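Local coordinates for protein EH1AB1 (PDB 6I8F) that hydrolyses esters, probably through a serine nucleophile in an alpha/beta hydrolase fold, at residues P260-L265 and I288-V293; F198-Y203 and A321-H326; P204-S209 and S249-T254; C117-N122 and K314-A319; R125-S130 and F162-A167. One frame throughout, in Å; residues are numbered along the deposited sequence.

How the contacts relate
Contacts 1, 2, 4 and 5 are buried, and contacts 1 and 2 share the central sheet: contact 1 pairs its strands 262-267 and 290-296 through backbone hydrogen bonds, while contact 2 lays helix 310-327 on the neighbouring strand 198-202 by apolar and aromatic packing alone. Contact 4 uses the same helix, an earlier part of it, and ties it to helix 114-124 with a salt bridge. Contact 5 is small and lies near the other half of the sheet, where one glutamine amide reaches a loop carbonyl. Contact 3, partly buried, joins two loops by two hydrogen bonds given by backbone N-H groups, one of them to a serine hydroxyl; its centre is about 26 Å from that of contact 4.

Contact 1. Residues P260-L265 and I288-V293; sequences PPAFVL and IKTTYV
Two parallel neighbours of the alpha/beta hydrolase sheet, strands 262-267 and 290-296, meet here as the two strands of a beta-alpha-beta unit whose helix is 273-285. Ala262, Phe263, Val264 and Leu265 pair in turn with Thr290, Thr291, Tyr292 and Val293. The donors alternate between the two strands: Ala262 N gives to Lys289 O, Thr291 N to Ala262 O at 2.9 Å, Val264 N to Thr291 O at 2.8 Å, and Val293 N to Val264 O. A water that donates to both Ala262 O and Thr291 OG1 gives that carbonyl a second partner, and Glu318 of the second subunit also bonds to Thr291 OG1.

On the face carrying Phe263 and Leu265, CG1 of Val293 is the shared contact point. It meets Phe263 CZ at 3.5 Å, while Leu265 CG lies 3.9 Å from Val293 CG1 in a side chain running alongside. The valine's chi1 of 57° sets CG1 between its own backbone N and carbonyl carbon, turned to the neighbouring strand. Thr291 CG2 approaches the same phenyl ring obliquely at CD1. On the other face Tyr292 CD1 comes within 3.5 Å of Val264 O, and its hydroxyl bonds to Thr266.

Strand 290-296 also pairs antiparallel with a strand of the second subunit, carrying the sheet across the interface. The backbone bonds set the parallel register, and the side chains of Phe263, Leu265 and Val293 add an apolar patch against helix 310-327.

Contact 2. Residues F198-Y203 and A321-H326; sequences FQMLIY and AVMGAH
Phe198 and Met200, on the same face of strand 198-202, meet one side of helix 310-327, which runs almost antiparallel to the strand, the axes of the two short segments 10.0 Å apart at closest. Phe198 holds CG anti to its backbone N (chi1 -176°), which extends the ring from the strand against Val322, Met323 and His326. Val322 CG1 touches the ring edge, 4.2 Å from Phe198 CZ. Met323 CB lies 3.9 Å from Phe198 CE1, and the sulfur beyond makes an oblique Met-aromatic contact. Phe198 CD2 also sits over one face of the imidazole, toward its rim, 3.6 Å from His326 CD2; the two ring planes are inclined at 35°.

The two methionines cross at about a right angle, both chains bent at their last torsion, and Met200 CE ends 3.9 Å from Met323 SD. Replacing Phe198 by an alanine would probably open a gap between strand and helix and take from Met323 and His326 the ring that packs against them. Such apolar layering of a helix on a largely parallel sheet is typical of the alpha/beta hydrolase fold.

Contact 3. Residues P204-S209 and S249-T254; sequences PATDSS and SPLLAT
This is a loop-to-loop contact, held by two hydrogen bonds donated by backbone N-H groups, between the chain just after strand 198-202 and the short 3-10 turn 250-252 ahead of strand 262-267. Thr206 O receives Leu251 N at 2.9 Å. Pro250 closes on the same oxygen, its CD lying 3.2 Å from Thr206 O. The second bond runs the other way: Ser208 N gives to Ser249 OG at 2.8 Å, and this hydroxyl is also bonded to Leu243 O. A chi1 of -67° puts the hydroxyl of Ser249 beside its own backbone N, where it faces the turn 207-209.

Asp207 shapes that turn. Its OD1 takes Ser209 OG on the syn lone pair at 2.6 Å and Ser209 N from above the carboxylate plane, the latter making an Asx turn; OD2 carries a salt bridge to Arg210. The two leucines pack against this polar frame. Leu251 CD2 lies 3.9 Å from Asp207 CB, in a side chain that crosses the aspartate obliquely, whereas Leu252 crosses it at about a right angle and sets CD1 3.5 Å from Ser209 OG.

Around the pair, Tyr279 of helix 273-285 packs on Thr206, Pro250 and Leu251, and Glu275 of that helix accepts from the backbone N of Thr206 and Asp207. Helix 176-190 flanks the turn 250-252, with Val183 against Pro250 and Gln186 bonded to Pro250 O.

Contact 4. Residues C117-N122 and K314-A319; sequences CRRLAN and KANDEA
Asp317 OD1 receives Arg119 NE at 2.7 Å, the shortest polar bond between segments 117-122 and 314-319. It is half of a bidentate salt bridge: Arg119 NH2 gives to Asp317 OD2 at 2.8 Å. The guanidinium comes side-on, one nitrogen to each oxygen, with its plane only 19° from that of the carboxylate. The NH2 bond is the straighter (166° against 139° for NE) and uses the syn lone pair of OD2, while NE meets OD1 on the syn side but out of the plane. An extended arginine chain, CG anti to the backbone N, carries the group across to the other helix.

Along the way Arg119 CD passes 3.6 Å from Asn316 OD1; the amide's ND2 is bonded to Phe303 O. Leu120 packs beside it, with CD2 3.4 Å from Asn316 O and close to the methyl of Ala319. A leucine in place of Arg119 would probably leave the buried Asp317 carboxylate without its main charged mate, with a long, weak ion pair to Lys123 as its other charged partner. Two bonds between nearly coplanar groups restrict rotation of both ends and probably favour the ionised aspartate. The helices are thus joined by a salt bridge and by apolar packing.

Contact 5. Residues R125-S130 and F162-A167; sequences RCQVIS and FGADAA
Gln127 and Ile129, both directed from strand 127-132 toward the segment 162-164, meet it in different ways, one by its amide and the other by its methyl end. Gln127 reaches straight out: CG is anti to the backbone N and the chain stays extended beyond it, bringing the amide to the backbone of Phe162. Its NE2 gives to Phe162 O at 2.8 Å, with an N-H angle of 152°. The carbonyl oxygen lies nearly in the amide plane, 11° out of it, while the nitrogen is tilted 19° from the plane of the carbonyl it meets. Ala164 CB lies alongside, 4.1 Å from Gln127 NE2.

Both ends of the amide are engaged further, since Gln127 NE2 also bonds to Thr96 OG1 and Gln127 OE1 accepts from Arg83. This fixes which way round the amide sits and satisfies a buried polar group. Ile129 crosses Phe162 at about a right angle, and its CD1 stops 4.1 Å from Phe162 CB, with the phenyl ring oblique to that methyl.

Beyond the pair, Phe81 of strand 78-85 meets the Phe162 ring edge-to-face and also touches Ile129. Strand 94-100 adjoins strand 127-132 in the sheet, its Thr96 packing on Ile129 and Ala164. The contact joins the chain after helix 143-157 to strand 127-132, with strands 78-85 and 94-100 completing the surroundings, while helix 114-124 packs on Val128 and Ser130.

Contact 1. Residues P260-L265 and I288-V293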
# COMPACT_ATOMS: atom_id res chain seq x y z
N PRO A 260 -12.54 -1.85 9.93
CA PRO A 260 -11.56 -0.77 9.86
C PRO A 260 -10.67 -0.79 8.62
O PRO A 260 -10.49 -1.82 7.99
CB PRO A 260 -10.69 -0.95 11.10
CG PRO A 260 -10.93 -2.36 11.58
CD PRO A 260 -12.23 -2.83 10.98
N PRO A 261 -10.07 0.36 8.26
CA PRO A 261 -9.11 0.42 7.15
C PRO A 261 -8.01 -0.63 7.35
O PRO A 261 -7.66 -0.98 8.47
CB PRO A 261 -8.55 1.85 7.22
CG PRO A 261 -9.64 2.64 7.93
CD PRO A 261 -10.28 1.67 8.89
N ALA A 262 -7.48 -1.14 6.24
CA ALA A 262 -6.69 -2.34 6.26
C ALA A 262 -5.48 -2.19 5.34
O ALA A 262 -5.51 -1.42 4.38
CB ALA A 262 -7.55 -3.51 5.82
N PHE A 263 -4.42 -2.92 5.70
CA PHE A 263 -3.31 -3.26 4.86
C PHE A 263 -3.31 -4.79 4.76
O PHE A 263 -3.24 -5.46 5.79
CB PHE A 263 -2.01 -2.72 5.45
CG PHE A 263 -0.76 -3.15 4.74
CD1 PHE A 263 -0.28 -2.45 3.65
CD2 PHE A 263 -0.04 -4.24 5.17
CE1 PHE A 263 0.88 -2.83 3.00
CE2 PHE A 263 1.11 -4.64 4.51
CZ PHE A 263 1.58 -3.92 3.44
N VAL A 264 -3.40 -5.33 3.54
CA VAL A 264 -3.44 -6.79 3.32
C VAL A 264 -2.27 -7.16 2.40
O VAL A 264 -2.16 -6.63 1.28
CB VAL A 264 -4.79 -7.24 2.74
CG1 VAL A 264 -4.86 -8.75 2.61
CG2 VAL A 264 -5.98 -6.73 3.55
N LEU A 265 -1.39 -8.03 2.88
CA LEU A 265 -0.22 -8.43 2.15
C LEU A 265 -0.32 -9.93 1.84
O LEU A 265 -0.67 -10.72 2.74
CB LEU A 265 1.03 -8.12 2.98
CG LEU A 265 2.37 -8.45 2.32
CD1 LEU A 265 3.45 -7.50 2.79
CD2 LEU A 265 2.78 -9.89 2.61
N ILE A 288 -14.37 -0.01 2.10
CA ILE A 288 -13.37 0.19 3.16
C ILE A 288 -12.07 0.64 2.50
O ILE A 288 -11.67 0.10 1.47
CB ILE A 288 -13.18 -1.11 3.98
CG1 ILE A 288 -14.49 -1.66 4.53
CG2 ILE A 288 -12.14 -0.90 5.08
CD1 ILE A 288 -15.27 -0.71 5.40
N LYS A 289 -11.40 1.65 3.09
CA LYS A 289 -10.06 2.02 2.67
C LYS A 289 -9.15 0.81 2.86
O LYS A 289 -8.95 0.34 3.97
CB LYS A 289 -9.51 3.23 3.43
CG LYS A 289 -8.12 3.67 2.98
CD LYS A 289 -7.54 4.82 3.76
CE LYS A 289 -8.30 6.12 3.55
NZ LYS A 289 -7.76 7.24 4.37
N THR A 290 -8.61 0.30 1.75
CA THR A 290 -7.88 -0.94 1.76
C THR A 290 -6.64 -0.78 0.89
O THR A 290 -6.76 -0.40 -0.27
CB THR A 290 -8.74 -2.10 1.26
OG1 THR A 290 -9.97 -2.07 1.97
CG2 THR A 290 -8.06 -3.45 1.42
N THR A 291 -5.48 -1.10 1.45
CA THR A 291 -4.25 -1.19 0.71
C THR A 291 -3.88 -2.67 0.57
O THR A 291 -3.68 -3.34 1.58
CB THR A 291 -3.13 -0.44 1.43
OG1 THR A 291 -3.56 0.90 1.67
CG2 THR A 291 -1.83 -0.45 0.66
N TYR A 292 -3.79 -3.16 -0.66
CA TYR A 292 -3.44 -4.55 -0.95
C TYR A 292 -2.08 -4.58 -1.65
O TYR A 292 -1.83 -3.80 -2.56
CB TYR A 292 -4.48 -5.23 -1.84
CG TYR A 292 -4.00 -6.57 -2.34
CD1 TYR A 292 -3.99 -7.67 -1.50
CD2 TYR A 292 -3.45 -6.71 -3.60
CE1 TYR A 292 -3.50 -8.90 -1.92
CE2 TYR A 292 -2.95 -7.93 -4.04
CZ TYR A 292 -2.97 -9.03 -3.19
OH TYR A 292 -2.48 -10.23 -3.61
N VAL A 293 -1.22 -5.51 -1.24
CA VAL A 293 0.06 -5.70 -1.92
C VAL A 293 0.38 -7.19 -2.00
O VAL A 293 0.17 -7.93 -1.04
CB VAL A 293 1.21 -4.92 -1.24
CG1 VAL A 293 1.39 -5.29 0.22
CG2 VAL A 293 2.52 -5.12 -2.00
O HOH W 1 -5.21 1.25 3.73

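Contact 2. Residues F198-Y203 and A321-H326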
# COMPACT_ATOMS: atom_id res chain seq x y z
N PHE A 198 -7.52 0.32 12.60
CA PHE A 198 -6.74 -0.14 11.45
C PHE A 198 -6.44 -1.62 11.66
O PHE A 198 -6.35 -2.05 12.81
CB PHE A 198 -5.47 0.70 11.31
CG PHE A 198 -4.58 0.42 10.12
CD1 PHE A 198 -3.52 -0.45 10.20
CD2 PHE A 198 -4.79 1.09 8.92
CE1 PHE A 198 -2.68 -0.68 9.12
CE2 PHE A 198 -3.95 0.87 7.83
CZ PHE A 198 -2.90 -0.02 7.93
N GLN A 199 -6.29 -2.38 10.56
CA GLN A 199 -5.94 -3.80 10.63
C GLN A 199 -4.81 -4.09 9.63
O GLN A 199 -4.91 -3.78 8.45
CB GLN A 199 -7.17 -4.70 10.43
CG GLN A 199 -7.90 -4.52 9.10
CD GLN A 199 -9.15 -5.36 8.99
OE1 GLN A 199 -9.15 -6.56 9.27
NE2 GLN A 199 -10.25 -4.74 8.58
N MET A 200 -3.73 -4.68 10.14
CA MET A 200 -2.58 -5.03 9.33
C MET A 200 -2.55 -6.55 9.19
O MET A 200 -2.15 -7.26 10.11
CB MET A 200 -1.28 -4.51 9.97
CG MET A 200 -0.02 -4.93 9.21
SD MET A 200 1.51 -4.66 10.16
CE MET A 200 1.49 -2.88 10.35
N LEU A 201 -3.00 -7.04 8.04
CA LEU A 201 -3.14 -8.47 7.80
C LEU A 201 -2.01 -8.95 6.88
O LEU A 201 -2.01 -8.71 5.68
CB LEU A 201 -4.52 -8.76 7.21
CG LEU A 201 -5.71 -8.07 7.87
CD1 LEU A 201 -7.00 -8.48 7.16
CD2 LEU A 201 -5.80 -8.38 9.35
N ILE A 202 -1.03 -9.63 7.48
CA ILE A 202 0.14 -10.15 6.77
C ILE A 202 -0.12 -11.63 6.44
O ILE A 202 -0.21 -12.47 7.34
CB ILE A 202 1.43 -9.98 7.60
CG1 ILE A 202 1.64 -8.54 8.09
CG2 ILE A 202 2.62 -10.53 6.83
CD1 ILE A 202 1.60 -7.48 7.00
N TYR A 203 -0.23 -11.92 5.14
CA TYR A 203 -0.61 -13.23 4.58
C TYR A 203 -1.51 -13.98 5.56
O TYR A 203 -1.15 -15.04 6.05
CB TYR A 203 0.59 -14.05 4.10
CG TYR A 203 1.86 -14.01 4.90
CD1 TYR A 203 1.96 -14.57 6.16
CD2 TYR A 203 3.00 -13.43 4.37
CE1 TYR A 203 3.15 -14.55 6.87
CE2 TYR A 203 4.20 -13.42 5.06
CZ TYR A 203 4.27 -13.98 6.31
OH TYR A 203 5.46 -13.95 6.97
N ALA A 321 5.09 1.62 7.04
CA ALA A 321 4.97 2.89 6.35
C ALA A 321 3.49 3.23 6.14
O ALA A 321 3.08 4.34 6.37
CB ALA A 321 5.69 2.82 5.02
N VAL A 322 2.71 2.24 5.69
CA VAL A 322 1.31 2.46 5.39
C VAL A 322 0.54 2.75 6.70
O VAL A 322 -0.33 3.62 6.74
CB VAL A 322 0.73 1.26 4.62
CG1 VAL A 322 -0.79 1.33 4.50
CG2 VAL A 322 1.37 1.10 3.25
N MET A 323 0.84 1.98 7.76
CA MET A 323 0.17 2.19 9.04
C MET A 323 0.50 3.59 9.57
O MET A 323 -0.40 4.32 9.99
CB MET A 323 0.58 1.15 10.08
CG MET A 323 -0.15 1.35 11.41
SD MET A 323 0.18 0.02 12.57
CE MET A 323 1.94 0.25 12.80
N GLY A 324 1.78 3.96 9.57
CA GLY A 324 2.25 5.27 10.05
C GLY A 324 1.62 6.43 9.29
O GLY A 324 1.20 7.44 9.90
N ALA A 325 1.56 6.28 7.97
CA ALA A 325 0.90 7.24 7.09
C ALA A 325 -0.58 7.35 7.46
O ALA A 325 -1.14 8.46 7.52
CB ALA A 325 1.07 6.84 5.64
N HIS A 326 -1.21 6.21 7.71
CA HIS A 326 -2.62 6.21 8.05
C HIS A 326 -2.83 7.01 9.35
O HIS A 326 -3.77 7.77 9.46
CB HIS A 326 -3.19 4.79 8.14
CG HIS A 326 -4.66 4.79 8.39
ND1 HIS A 326 -5.59 5.05 7.39
CD2 HIS A 326 -5.37 4.61 9.53
CE1 HIS A 326 -6.80 5.02 7.91
NE2 HIS A 326 -6.70 4.74 9.22

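Contact 3. Residues P204-S209 and S249-T254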
# COMPACT_ATOMS: atom_id res chain seq x y z
N PRO A 204 -2.72 -13.45 5.86
CA PRO A 204 -3.64 -14.11 6.78
C PRO A 204 -4.25 -15.38 6.16
O PRO A 204 -4.39 -15.46 4.94
CB PRO A 204 -4.74 -13.05 6.99
CG PRO A 204 -4.74 -12.26 5.69
CD PRO A 204 -3.29 -12.23 5.26
N ALA A 205 -4.58 -16.35 7.02
CA ALA A 205 -5.56 -17.39 6.73
C ALA A 205 -6.95 -16.77 6.92
O ALA A 205 -7.18 -16.15 7.94
CB ALA A 205 -5.38 -18.56 7.67
N THR A 206 -7.84 -16.91 5.94
CA THR A 206 -9.15 -16.25 6.04
C THR A 206 -10.31 -17.22 5.77
O THR A 206 -11.47 -16.83 5.96
CB THR A 206 -9.25 -15.05 5.09
OG1 THR A 206 -9.20 -15.53 3.74
CG2 THR A 206 -8.18 -14.02 5.36
N ASP A 207 -10.03 -18.43 5.30
CA ASP A 207 -11.11 -19.37 4.94
C ASP A 207 -10.65 -20.81 5.17
O ASP A 207 -9.81 -21.33 4.43
CB ASP A 207 -11.54 -19.12 3.49
CG ASP A 207 -12.77 -19.90 3.04
OD1 ASP A 207 -13.41 -20.55 3.91
OD2 ASP A 207 -13.06 -19.87 1.82
N SER A 208 -11.23 -21.45 6.19
CA SER A 208 -10.96 -22.83 6.55
C SER A 208 -11.96 -23.80 5.89
O SER A 208 -11.87 -25.02 6.10
CB SER A 208 -11.01 -22.99 8.04
OG SER A 208 -10.04 -22.17 8.67
N SER A 209 -12.91 -23.27 5.11
CA SER A 209 -14.07 -24.03 4.67
C SER A 209 -13.86 -24.58 3.25
O SER A 209 -14.45 -25.60 2.91
CB SER A 209 -15.31 -23.19 4.75
OG SER A 209 -15.34 -22.27 3.68
N SER A 249 -13.07 -18.70 9.61
CA SER A 249 -13.31 -18.40 8.21
C SER A 249 -13.87 -16.99 8.06
O SER A 249 -15.00 -16.81 7.60
CB SER A 249 -14.22 -19.44 7.60
OG SER A 249 -13.57 -20.70 7.56
N PRO A 250 -13.11 -15.94 8.47
CA PRO A 250 -13.64 -14.58 8.44
C PRO A 250 -13.99 -14.08 7.03
O PRO A 250 -14.81 -13.16 6.89
CB PRO A 250 -12.52 -13.74 9.08
CG PRO A 250 -11.26 -14.58 8.93
CD PRO A 250 -11.74 -16.02 9.01
N LEU A 251 -13.41 -14.69 5.99
CA LEU A 251 -13.75 -14.38 4.60
C LEU A 251 -15.26 -14.56 4.34
O LEU A 251 -15.80 -13.92 3.43
CB LEU A 251 -12.94 -15.26 3.65
CG LEU A 251 -13.14 -14.99 2.15
CD1 LEU A 251 -12.79 -13.54 1.80
CD2 LEU A 251 -12.32 -15.95 1.32
N LEU A 252 -15.93 -15.42 5.12
CA LEU A 252 -17.32 -15.79 4.82
C LEU A 252 -18.31 -14.82 5.48
O LEU A 252 -19.49 -15.04 5.37
CB LEU A 252 -17.58 -17.22 5.30
CG LEU A 252 -16.63 -18.29 4.75
CD1 LEU A 252 -16.98 -19.66 5.31
CD2 LEU A 252 -16.66 -18.33 3.23
N ALA A 253 -17.85 -13.77 6.16
CA ALA A 253 -18.79 -12.78 6.70
C ALA A 253 -19.74 -12.30 5.59
O ALA A 253 -19.35 -12.15 4.43
CB ALA A 253 -18.06 -11.63 7.34
N THR A 254 -20.98 -12.05 6.00
CA THR A 254 -22.10 -11.59 5.16
C THR A 254 -21.88 -10.15 4.71
O THR A 254 -22.30 -9.75 3.62
CB THR A 254 -23.40 -11.69 5.97
OG1 THR A 254 -23.78 -13.06 5.96
CG2 THR A 254 -24.54 -10.86 5.41

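Contact 4. Residues C117-N122 and K314-A319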
# COMPACT_ATOMS: atom_id res chain seq x y z
N CYS A 117 8.81 -6.91 15.31
CA CYS A 117 8.03 -5.90 16.02
C CYS A 117 8.87 -4.64 16.27
O CYS A 117 8.35 -3.54 16.14
CB CYS A 117 7.49 -6.43 17.34
SG CYS A 117 6.09 -7.55 17.09
N ARG A 118 10.15 -4.83 16.59
CA ARG A 118 11.08 -3.71 16.80
C ARG A 118 11.13 -2.87 15.52
O ARG A 118 11.03 -1.64 15.57
CB ARG A 118 12.48 -4.21 17.17
CG ARG A 118 12.60 -4.67 18.62
CD ARG A 118 13.87 -5.49 18.81
NE ARG A 118 14.12 -5.84 20.20
CZ ARG A 118 14.81 -5.09 21.07
NH1 ARG A 118 15.41 -3.97 20.68
NH2 ARG A 118 14.90 -5.48 22.34
N ARG A 119 11.30 -3.55 14.38
CA ARG A 119 11.44 -2.86 13.10
C ARG A 119 10.12 -2.15 12.77
O ARG A 119 10.15 -1.02 12.31
CB ARG A 119 11.86 -3.82 11.98
CG ARG A 119 12.27 -3.12 10.70
CD ARG A 119 12.86 -4.06 9.65
NE ARG A 119 13.22 -3.33 8.44
CZ ARG A 119 14.45 -2.91 8.13
NH1 ARG A 119 15.46 -3.25 8.90
NH2 ARG A 119 14.65 -2.19 7.03
N LEU A 120 8.98 -2.81 13.03
CA LEU A 120 7.69 -2.19 12.72
C LEU A 120 7.52 -0.90 13.54
O LEU A 120 7.02 0.10 13.03
CB LEU A 120 6.55 -3.17 13.00
CG LEU A 120 6.40 -4.33 12.02
CD1 LEU A 120 5.28 -5.26 12.46
CD2 LEU A 120 6.14 -3.84 10.61
N ALA A 121 7.90 -0.93 14.82
CA ALA A 121 7.78 0.24 15.70
C ALA A 121 8.61 1.40 15.14
O ALA A 121 8.08 2.49 14.93
CB ALA A 121 8.17 -0.11 17.11
N ASN A 122 9.89 1.15 14.89
CA ASN A 122 10.83 2.18 14.44
C ASN A 122 10.37 2.81 13.11
O ASN A 122 10.40 4.02 12.96
CB ASN A 122 12.26 1.64 14.34
CG ASN A 122 12.91 1.44 15.69
OD1 ASN A 122 12.43 1.95 16.69
ND2 ASN A 122 14.01 0.70 15.73
N LYS A 314 11.75 -5.39 3.40
CA LYS A 314 10.99 -4.48 2.55
C LYS A 314 9.51 -4.52 2.94
O LYS A 314 8.91 -3.46 3.05
CB LYS A 314 11.20 -4.84 1.07
CG LYS A 314 12.63 -4.66 0.58
CD LYS A 314 12.83 -3.46 -0.33
CE LYS A 314 14.25 -2.92 -0.29
NZ LYS A 314 15.23 -3.97 -0.67
N ALA A 315 8.96 -5.73 3.17
CA ALA A 315 7.56 -5.91 3.56
C ALA A 315 7.27 -5.30 4.93
O ALA A 315 6.22 -4.65 5.11
CB ALA A 315 7.18 -7.37 3.54
N ASN A 316 8.18 -5.53 5.89
CA ASN A 316 8.16 -4.88 7.21
C ASN A 316 8.00 -3.37 7.02
O ASN A 316 7.06 -2.75 7.56
CB ASN A 316 9.43 -5.15 8.04
CG ASN A 316 9.61 -6.57 8.54
OD1 ASN A 316 10.69 -6.90 9.05
ND2 ASN A 316 8.60 -7.42 8.42
N ASP A 317 8.92 -2.78 6.25
CA ASP A 317 8.98 -1.33 6.06
C ASP A 317 7.70 -0.82 5.37
O ASP A 317 7.19 0.25 5.72
CB ASP A 317 10.25 -0.95 5.29
CG ASP A 317 11.52 -1.26 6.07
OD1 ASP A 317 11.40 -1.65 7.26
OD2 ASP A 317 12.61 -1.15 5.48
N GLU A 318 7.17 -1.57 4.39
CA GLU A 318 5.95 -1.15 3.69
C GLU A 318 4.74 -1.18 4.64
O GLU A 318 3.94 -0.25 4.68
CB GLU A 318 5.67 -2.01 2.46
CG GLU A 318 4.42 -1.57 1.75
CD GLU A 318 4.14 -2.18 0.39
OE1 GLU A 318 4.91 -3.08 -0.05
OE2 GLU A 318 3.15 -1.77 -0.21
N ALA A 319 4.58 -2.26 5.40
CA ALA A 319 3.46 -2.38 6.34
C ALA A 319 3.51 -1.23 7.36
O ALA A 319 2.51 -0.54 7.59
CB ALA A 319 3.53 -3.73 7.03

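Contact 5. Residues R125-S130 and F162-A167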
# COMPACT_ATOMS: atom_id res chain seq x y z
N ARG A 125 6.83 4.60 13.51
CA ARG A 125 6.77 5.61 14.59
C ARG A 125 5.55 5.35 15.47
O ARG A 125 5.05 6.26 16.14
CB ARG A 125 6.73 7.04 14.03
CG ARG A 125 7.85 7.38 13.05
CD ARG A 125 7.81 8.86 12.70
NE ARG A 125 8.74 9.24 11.65
CZ ARG A 125 8.77 10.42 11.02
NH1 ARG A 125 7.72 11.23 11.01
NH2 ARG A 125 9.87 10.78 10.40
N CYS A 126 5.07 4.10 15.45
CA CYS A 126 3.97 3.66 16.29
C CYS A 126 4.51 2.72 17.37
O CYS A 126 5.42 1.96 17.12
CB CYS A 126 2.91 2.91 15.48
SG CYS A 126 2.05 3.94 14.26
N GLN A 127 3.94 2.81 18.58
CA GLN A 127 4.13 1.77 19.59
C GLN A 127 3.65 0.44 19.01
O GLN A 127 2.63 0.41 18.33
CB GLN A 127 3.34 2.12 20.86
CG GLN A 127 3.43 1.03 21.92
CD GLN A 127 2.90 1.44 23.27
OE1 GLN A 127 3.52 1.16 24.29
NE2 GLN A 127 1.73 2.05 23.29
N VAL A 128 4.38 -0.65 19.27
CA VAL A 128 3.89 -2.02 19.02
C VAL A 128 3.76 -2.76 20.36
O VAL A 128 4.61 -2.64 21.26
CB VAL A 128 4.79 -2.80 18.03
CG1 VAL A 128 4.29 -4.22 17.78
CG2 VAL A 128 4.92 -2.05 16.71
N ILE A 129 2.65 -3.49 20.51
CA ILE A 129 2.41 -4.34 21.67
C ILE A 129 2.14 -5.75 21.16
O ILE A 129 1.06 -5.99 20.63
CB ILE A 129 1.27 -3.82 22.55
CG1 ILE A 129 1.50 -2.38 22.99
CG2 ILE A 129 1.08 -4.75 23.74
CD1 ILE A 129 0.34 -1.77 23.75
N SER A 130 3.13 -6.63 21.34
CA SER A 130 3.07 -8.03 20.91
C SER A 130 2.42 -8.88 22.01
O SER A 130 2.73 -8.74 23.20
CB SER A 130 4.46 -8.51 20.58
OG SER A 130 4.41 -9.83 20.09
N PHE A 162 -1.30 1.89 28.75
CA PHE A 162 -0.37 1.29 27.80
C PHE A 162 0.30 2.37 26.93
O PHE A 162 0.97 2.04 25.96
CB PHE A 162 -1.12 0.26 26.95
CG PHE A 162 -1.55 -0.96 27.71
CD1 PHE A 162 -2.78 -1.00 28.36
CD2 PHE A 162 -0.72 -2.07 27.82
CE1 PHE A 162 -3.17 -2.11 29.08
CE2 PHE A 162 -1.11 -3.19 28.53
CZ PHE A 162 -2.33 -3.20 29.17
N GLY A 163 0.13 3.66 27.28
CA GLY A 163 0.73 4.78 26.55
C GLY A 163 0.24 4.84 25.11
O GLY A 163 1.00 5.22 24.20
N ALA A 164 -1.03 4.48 24.92
CA ALA A 164 -1.66 4.35 23.63
C ALA A 164 -2.71 5.44 23.43
O ALA A 164 -3.53 5.72 24.32
CB ALA A 164 -2.30 2.99 23.49
N ASP A 165 -2.69 6.01 22.23
CA ASP A 165 -3.74 6.87 21.74
C ASP A 165 -4.93 6.00 21.31
O ASP A 165 -4.87 5.28 20.29
CB ASP A 165 -3.19 7.75 20.62
CG ASP A 165 -4.23 8.63 19.95
OD1 ASP A 165 -5.38 8.65 20.43
OD2 ASP A 165 -3.89 9.25 18.93
N ALA A 166 -6.02 6.10 22.07
CA ALA A 166 -7.23 5.30 21.93
C ALA A 166 -7.92 5.56 20.59
O ALA A 166 -8.69 4.73 20.12
CB ALA A 166 -8.16 5.64 23.07
N ALA A 167 -7.67 6.72 19.98
CA ALA A 167 -8.19 7.01 18.64
C ALA A 167 -7.35 6.32 17.56
O ALA A 167 -7.79 6.24 16.41
CB ALA A 167 -8.24 8.50 18.43